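Local atomic coordinates of YlqD protein (Synechococcus sp. WH 8102, PDB entry 4DCI), a protein that is of unknown function, a YlqD-family protein whose small beta-sheet domain carries a long helical hairpin and which probably assembles as a tetramer. Residues I12-W26 and L129-D141. Sequence-based numbering, arbitrary orientation.
Sequences IKRPITVRAVVTPTW and LVEKMQVAIVVRD
Thr17 to Ala20 pair in parallel with Ala136 to Val139 at the centre of a four-stranded mixed sheet, where strand 10-21 lies between strands 111-123 and 136-140. Five backbone hydrogen bonds make the ladder, running from Thr17 N to Val135 O at 3.1 Å as far as Val21 N to Val139 O at 2.7 Å. Val18 and Ile137 line one face of the sheet, where Leu10 of a third subunit packs on Ile137. On the other face the guanidinium of Arg19 lies flat over Ala136, whose CB sits 3.3 Å above its plane.

Beyond the ladder, Arg14 reaches toward the turn after residues 129-132. Its CB rests 4.1 Å from the selenium of selenomethionine Met133, CG lies near Lys132 O, and CD lies beside that oxygen. NE makes a weak hydrogen bond to Ser119 OG of strand 111-123, while NH1 brushes Val135 CG2 and donates in plane to a lone pair of Lys132 O (3.3 Å, 175°). With CG between the backbone N and the carbonyl carbon (chi1 75°), the extended chain brings NH1 there.

At the other end Arg140 crosses Val21, and its NH1 makes a salt bridge with Asp109. Thr23 N-caps helix 24-60: its OG1 accepts from Trp26 N at 2.9 Å and donates to Asp141 OD1 at 2.6 Å, on the syn side, 28° out of the carboxylate plane.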
loop_
_atom_site.group_PDB
_atom_site.type_symbol
_atom_site.label_atom_id
_atom_site.label_comp_id
_atom_site.label_asym_id
_atom_site.label_seq_id
_atom_site.Cartn_x
_atom_site.Cartn_y
_atom_site.Cartn_z
ATOM N N ILE B 12 -13.645 -8.473 17.567
ATOM C CA ILE B 12 -12.828 -8.585 16.365
ATOM C C ILE B 12 -13.484 -7.804 15.248
ATOM O O ILE B 12 -14.600 -7.328 15.400
ATOM C CB ILE B 12 -12.658 -10.046 15.896
ATOM C CG1 ILE B 12 -14.025 -10.682 15.606
ATOM C CG2 ILE B 12 -11.864 -10.845 16.916
ATOM C CD1 ILE B 12 -13.959 -11.976 14.827
ATOM N N LYS B 13 -12.786 -7.707 14.121
ATOM C CA LYS B 13 -13.288 -7.059 12.931
ATOM C C LYS B 13 -13.756 -8.107 11.910
ATOM O O LYS B 13 -13.075 -9.100 11.685
ATOM C CB LYS B 13 -12.180 -6.190 12.368
ATOM C CG LYS B 13 -12.370 -5.788 10.922
ATOM C CD LYS B 13 -11.060 -5.299 10.340
ATOM C CE LYS B 13 -11.109 -5.240 8.829
ATOM N NZ LYS B 13 -9.772 -4.803 8.348
ATOM N N ARG B 14 -14.913 -7.882 11.294
ATOM C CA ARG B 14 -15.500 -8.849 10.353
ATOM C C ARG B 14 -16.245 -8.138 9.226
ATOM O O ARG B 14 -16.827 -7.077 9.435
ATOM C CB ARG B 14 -16.525 -9.727 11.068
ATOM C CG ARG B 14 -17.798 -8.935 11.307
ATOM C CD ARG B 14 -19.012 -9.763 11.597
ATOM N NE ARG B 14 -19.993 -8.906 12.239
ATOM C CZ ARG B 14 -21.080 -9.344 12.852
ATOM N NH1 ARG B 14 -21.344 -10.644 12.915
ATOM N NH2 ARG B 14 -21.902 -8.472 13.410
ATOM N N PRO B 15 -16.295 -8.757 8.039
ATOM C CA PRO B 15 -17.025 -8.142 6.944
ATOM C C PRO B 15 -18.539 -8.380 7.062
ATOM O O PRO B 15 -18.966 -9.377 7.648
ATOM C CB PRO B 15 -16.474 -8.889 5.741
ATOM C CG PRO B 15 -16.228 -10.274 6.260
ATOM C CD PRO B 15 -15.841 -10.119 7.698
ATOM N N ILE B 16 -19.332 -7.464 6.519
ATOM C CA ILE B 16 -20.776 -7.655 6.387
ATOM C C ILE B 16 -21.110 -7.669 4.901
ATOM O O ILE B 16 -20.583 -6.867 4.128
ATOM C CB ILE B 16 -21.584 -6.543 7.104
ATOM C CG1 ILE B 16 -21.378 -6.599 8.617
ATOM C CG2 ILE B 16 -23.074 -6.649 6.823
ATOM C CD1 ILE B 16 -21.535 -7.974 9.235
ATOM N N THR B 17 -21.974 -8.591 4.496
ATOM C CA THR B 17 -22.380 -8.667 3.106
ATOM C C THR B 17 -23.642 -7.849 2.893
ATOM O O THR B 17 -24.590 -7.943 3.666
ATOM C CB THR B 17 -22.597 -10.125 2.679
ATOM O OG1 THR B 17 -21.353 -10.828 2.781
ATOM C CG2 THR B 17 -23.114 -10.208 1.247
ATOM N N VAL B 18 -23.639 -7.030 1.854
ATOM C CA VAL B 18 -24.826 -6.270 1.494
ATOM C C VAL B 18 -25.497 -6.965 0.317
ATOM O O VAL B 18 -24.878 -7.159 -0.730
ATOM C CB VAL B 18 -24.479 -4.812 1.121
ATOM C CG1 VAL B 18 -25.723 -3.936 1.149
ATOM C CG2 VAL B 18 -23.441 -4.258 2.078
ATOM N N ARG B 19 -26.748 -7.369 0.500
ATOM C CA ARG B 19 -27.556 -7.887 -0.603
ATOM C C ARG B 19 -28.641 -6.864 -0.955
ATOM O O ARG B 19 -29.184 -6.213 -0.067
ATOM C CB ARG B 19 -28.190 -9.231 -0.223
ATOM C CG ARG B 19 -27.191 -10.357 -0.015
ATOM C CD ARG B 19 -27.838 -11.580 0.614
ATOM N NE ARG B 19 -26.826 -12.471 1.183
ATOM C CZ ARG B 19 -27.044 -13.358 2.157
ATOM N NH1 ARG B 19 -28.247 -13.493 2.706
ATOM N NH2 ARG B 19 -26.044 -14.109 2.600
ATOM N N ALA B 20 -28.955 -6.710 -2.240
ATOM C CA ALA B 20 -30.008 -5.773 -2.660
ATOM C C ALA B 20 -31.229 -6.478 -3.216
ATOM O O ALA B 20 -31.123 -7.457 -3.962
ATOM C CB ALA B 20 -29.482 -4.770 -3.673
ATOM N N VAL B 21 -32.392 -5.976 -2.832
ATOM C CA VAL B 21 -33.644 -6.392 -3.441
ATOM C C VAL B 21 -33.703 -5.705 -4.801
ATOM O O VAL B 21 -33.427 -4.498 -4.908
ATOM C CB VAL B 21 -34.861 -5.987 -2.581
ATOM C CG1 VAL B 21 -36.160 -6.441 -3.227
ATOM C CG2 VAL B 21 -34.764 -6.592 -1.195
ATOM N N VAL B 22 -34.034 -6.465 -5.843
ATOM C CA VAL B 22 -34.115 -5.870 -7.174
ATOM C C VAL B 22 -35.341 -4.955 -7.301
ATOM O O VAL B 22 -36.495 -5.405 -7.225
ATOM C CB VAL B 22 -34.065 -6.908 -8.317
ATOM C CG1 VAL B 22 -34.106 -6.196 -9.665
ATOM C CG2 VAL B 22 -32.805 -7.759 -8.224
ATOM N N THR B 23 -35.058 -3.663 -7.454
ATOM C CA THR B 23 -36.069 -2.647 -7.708
ATOM C C THR B 23 -35.703 -1.974 -9.015
ATOM O O THR B 23 -34.559 -2.077 -9.461
ATOM C CB THR B 23 -36.088 -1.549 -6.629
ATOM O OG1 THR B 23 -34.903 -0.748 -6.733
ATOM C CG2 THR B 23 -36.203 -2.138 -5.231
ATOM N N PRO B 24 -36.660 -1.261 -9.630
ATOM C CA PRO B 24 -36.331 -0.561 -10.863
ATOM C C PRO B 24 -35.268 0.516 -10.628
ATOM O O PRO B 24 -34.320 0.610 -11.403
ATOM C CB PRO B 24 -37.667 0.068 -11.279
ATOM C CG PRO B 24 -38.711 -0.720 -10.556
ATOM C CD PRO B 24 -38.068 -1.054 -9.246
ATOM N N THR B 25 -35.405 1.298 -9.560
ATOM C CA THR B 25 -34.399 2.304 -9.228
ATOM C C THR B 25 -33.034 1.652 -9.185
ATOM O O THR B 25 -32.059 2.201 -9.688
ATOM C CB THR B 25 -34.671 2.978 -7.872
ATOM O OG1 THR B 25 -35.814 3.834 -7.982
ATOM C CG2 THR B 25 -33.476 3.814 -7.428
ATOM N N TRP B 26 -32.978 0.461 -8.606
ATOM C CA TRP B 26 -31.710 -0.219 -8.418
ATOM C C TRP B 26 -31.102 -0.666 -9.713
ATOM O O TRP B 26 -29.901 -0.493 -9.924
ATOM C CB TRP B 26 -31.866 -1.388 -7.459
ATOM C CG TRP B 26 -30.565 -2.095 -7.202
ATOM C CD1 TRP B 26 -29.605 -1.793 -6.239
ATOM C CD2 TRP B 26 -30.024 -3.245 -7.935
ATOM N NE1 TRP B 26 -28.544 -2.660 -6.318
ATOM C CE2 TRP B 26 -28.731 -3.554 -7.316
ATOM C CE3 TRP B 26 -30.466 -4.024 -8.997
ATOM C CZ2 TRP B 26 -27.938 -4.602 -7.756
ATOM C CZ3 TRP B 26 -29.655 -5.079 -9.434
ATOM C CH2 TRP B 26 -28.422 -5.358 -8.827
ATOM N N LEU B 129 -16.270 -18.960 14.763
ATOM C CA LEU B 129 -15.612 -17.843 14.118
ATOM C C LEU B 129 -16.035 -17.687 12.668
ATOM O O LEU B 129 -16.137 -16.567 12.162
ATOM C CB LEU B 129 -14.108 -18.035 14.193
ATOM C CG LEU B 129 -13.246 -16.797 14.030
ATOM C CD1 LEU B 129 -13.861 -15.615 14.752
ATOM C CD2 LEU B 129 -11.874 -17.093 14.589
ATOM N N VAL B 130 -16.288 -18.815 12.013
ATOM C CA VAL B 130 -16.610 -18.811 10.597
ATOM C C VAL B 130 -18.009 -18.268 10.345
ATOM O O VAL B 130 -18.235 -17.557 9.374
ATOM C CB VAL B 130 -16.447 -20.212 9.986
ATOM C CG1 VAL B 130 -16.793 -20.194 8.505
ATOM C CG2 VAL B 130 -15.020 -20.689 10.183
ATOM N N GLU B 131 -18.939 -18.595 11.231
ATOM C CA GLU B 131 -20.306 -18.118 11.109
ATOM C C GLU B 131 -20.393 -16.636 11.456
ATOM O O GLU B 131 -21.210 -15.914 10.894
ATOM C CB GLU B 131 -21.235 -18.962 11.971
ATOM C CG GLU B 131 -21.053 -20.446 11.697
ATOM C CD GLU B 131 -22.239 -21.301 12.089
ATOM O OE1 GLU B 131 -22.716 -21.196 13.246
ATOM O OE2 GLU B 131 -22.683 -22.101 11.232
ATOM N N LYS B 132 -19.531 -16.187 12.366
ATOM C CA LYS B 132 -19.367 -14.761 12.674
ATOM C C LYS B 132 -18.983 -13.914 11.451
ATOM O O LYS B 132 -19.338 -12.743 11.373
ATOM C CB LYS B 132 -18.303 -14.559 13.758
ATOM C CG LYS B 132 -18.619 -15.174 15.114
ATOM C CD LYS B 132 -19.619 -14.342 15.896
ATOM C CE LYS B 132 -19.905 -14.966 17.251
ATOM N NZ LYS B 132 -21.113 -14.375 17.893
HETATM N N MSE B 133 -18.253 -14.507 10.507
HETATM C CA MSE B 133 -17.825 -13.813 9.289
HETATM C C MSE B 133 -18.885 -13.891 8.178
HETATM O O MSE B 133 -18.584 -13.638 7.010
HETATM C CB MSE B 133 -16.506 -14.404 8.762
HETATM C CG MSE B 133 -15.484 -14.765 9.824
HETATM SE SE MSE B 133 -14.547 -13.231 10.581
HETATM C CE MSE B 133 -13.217 -13.032 9.168
ATOM N N GLN B 134 -20.120 -14.243 8.520
ATOM C CA GLN B 134 -21.083 -14.572 7.481
ATOM C C GLN B 134 -22.425 -13.881 7.621
ATOM O O GLN B 134 -23.435 -14.338 7.069
ATOM C CB GLN B 134 -21.266 -16.088 7.390
ATOM C CG GLN B 134 -19.973 -16.806 7.067
ATOM C CD GLN B 134 -20.176 -18.219 6.567
ATOM O OE1 GLN B 134 -20.944 -19.001 7.136
ATOM N NE2 GLN B 134 -19.468 -18.560 5.502
ATOM N N VAL B 135 -22.442 -12.777 8.352
ATOM C CA VAL B 135 -23.654 -11.987 8.461
ATOM C C VAL B 135 -23.884 -11.160 7.185
ATOM O O VAL B 135 -22.943 -10.602 6.612
ATOM C CB VAL B 135 -23.603 -11.105 9.715
ATOM C CG1 VAL B 135 -24.723 -10.084 9.713
ATOM C CG2 VAL B 135 -23.704 -11.978 10.956
ATOM N N ALA B 136 -25.133 -11.115 6.727
ATOM C CA ALA B 136 -25.509 -10.269 5.589
ATOM C C ALA B 136 -26.736 -9.426 5.905
ATOM O O ALA B 136 -27.566 -9.824 6.718
ATOM C CB ALA B 136 -25.754 -11.108 4.347
ATOM N N ILE B 137 -26.837 -8.259 5.271
ATOM C CA ILE B 137 -28.031 -7.425 5.373
ATOM C C ILE B 137 -28.700 -7.280 4.006
ATOM O O ILE B 137 -28.028 -7.285 2.968
ATOM C CB ILE B 137 -27.713 -6.044 5.963
ATOM C CG1 ILE B 137 -26.808 -5.247 5.027
ATOM C CG2 ILE B 137 -27.035 -6.199 7.307
ATOM C CD1 ILE B 137 -26.471 -3.863 5.535
ATOM N N VAL B 138 -30.025 -7.167 4.014
ATOM C CA VAL B 138 -30.805 -7.035 2.786
ATOM C C VAL B 138 -31.348 -5.614 2.667
ATOM O O VAL B 138 -32.071 -5.144 3.549
ATOM C CB VAL B 138 -31.959 -8.053 2.735
ATOM C CG1 VAL B 138 -32.789 -7.858 1.482
ATOM C CG2 VAL B 138 -31.415 -9.475 2.784
ATOM N N VAL B 139 -30.974 -4.942 1.577
ATOM C CA VAL B 139 -31.367 -3.558 1.308
ATOM C C VAL B 139 -32.390 -3.474 0.170
ATOM O O VAL B 139 -32.257 -4.149 -0.860
ATOM C CB VAL B 139 -30.144 -2.672 0.962
ATOM C CG1 VAL B 139 -30.593 -1.334 0.401
ATOM C CG2 VAL B 139 -29.278 -2.449 2.188
ATOM N N ARG B 140 -33.405 -2.639 0.374
ATOM C CA ARG B 140 -34.382 -2.330 -0.653
ATOM C C ARG B 140 -34.450 -0.817 -0.782
ATOM O O ARG B 140 -34.867 -0.120 0.150
ATOM C CB ARG B 140 -35.740 -2.895 -0.271
ATOM C CG ARG B 140 -36.731 -2.936 -1.409
ATOM C CD ARG B 140 -38.132 -3.217 -0.896
ATOM N NE ARG B 140 -39.116 -2.695 -1.837
ATOM C CZ ARG B 140 -39.630 -3.390 -2.846
ATOM N NH1 ARG B 140 -39.271 -4.658 -3.039
ATOM N NH2 ARG B 140 -40.509 -2.816 -3.656
ATOM N N ASP B 141 -34.012 -0.317 -1.935
ATOM C CA ASP B 141 -33.941 1.123 -2.189
ATOM C C ASP B 141 -33.367 1.878 -1.002
ATOM O O ASP B 141 -33.946 2.858 -0.540
ATOM C CB ASP B 141 -35.320 1.686 -2.558
ATOM C CG ASP B 141 -35.734 1.339 -3.975
ATOM O OD1 ASP B 141 -34.846 1.032 -4.810
ATOM O OD2 ASP B 141 -36.953 1.382 -4.253
#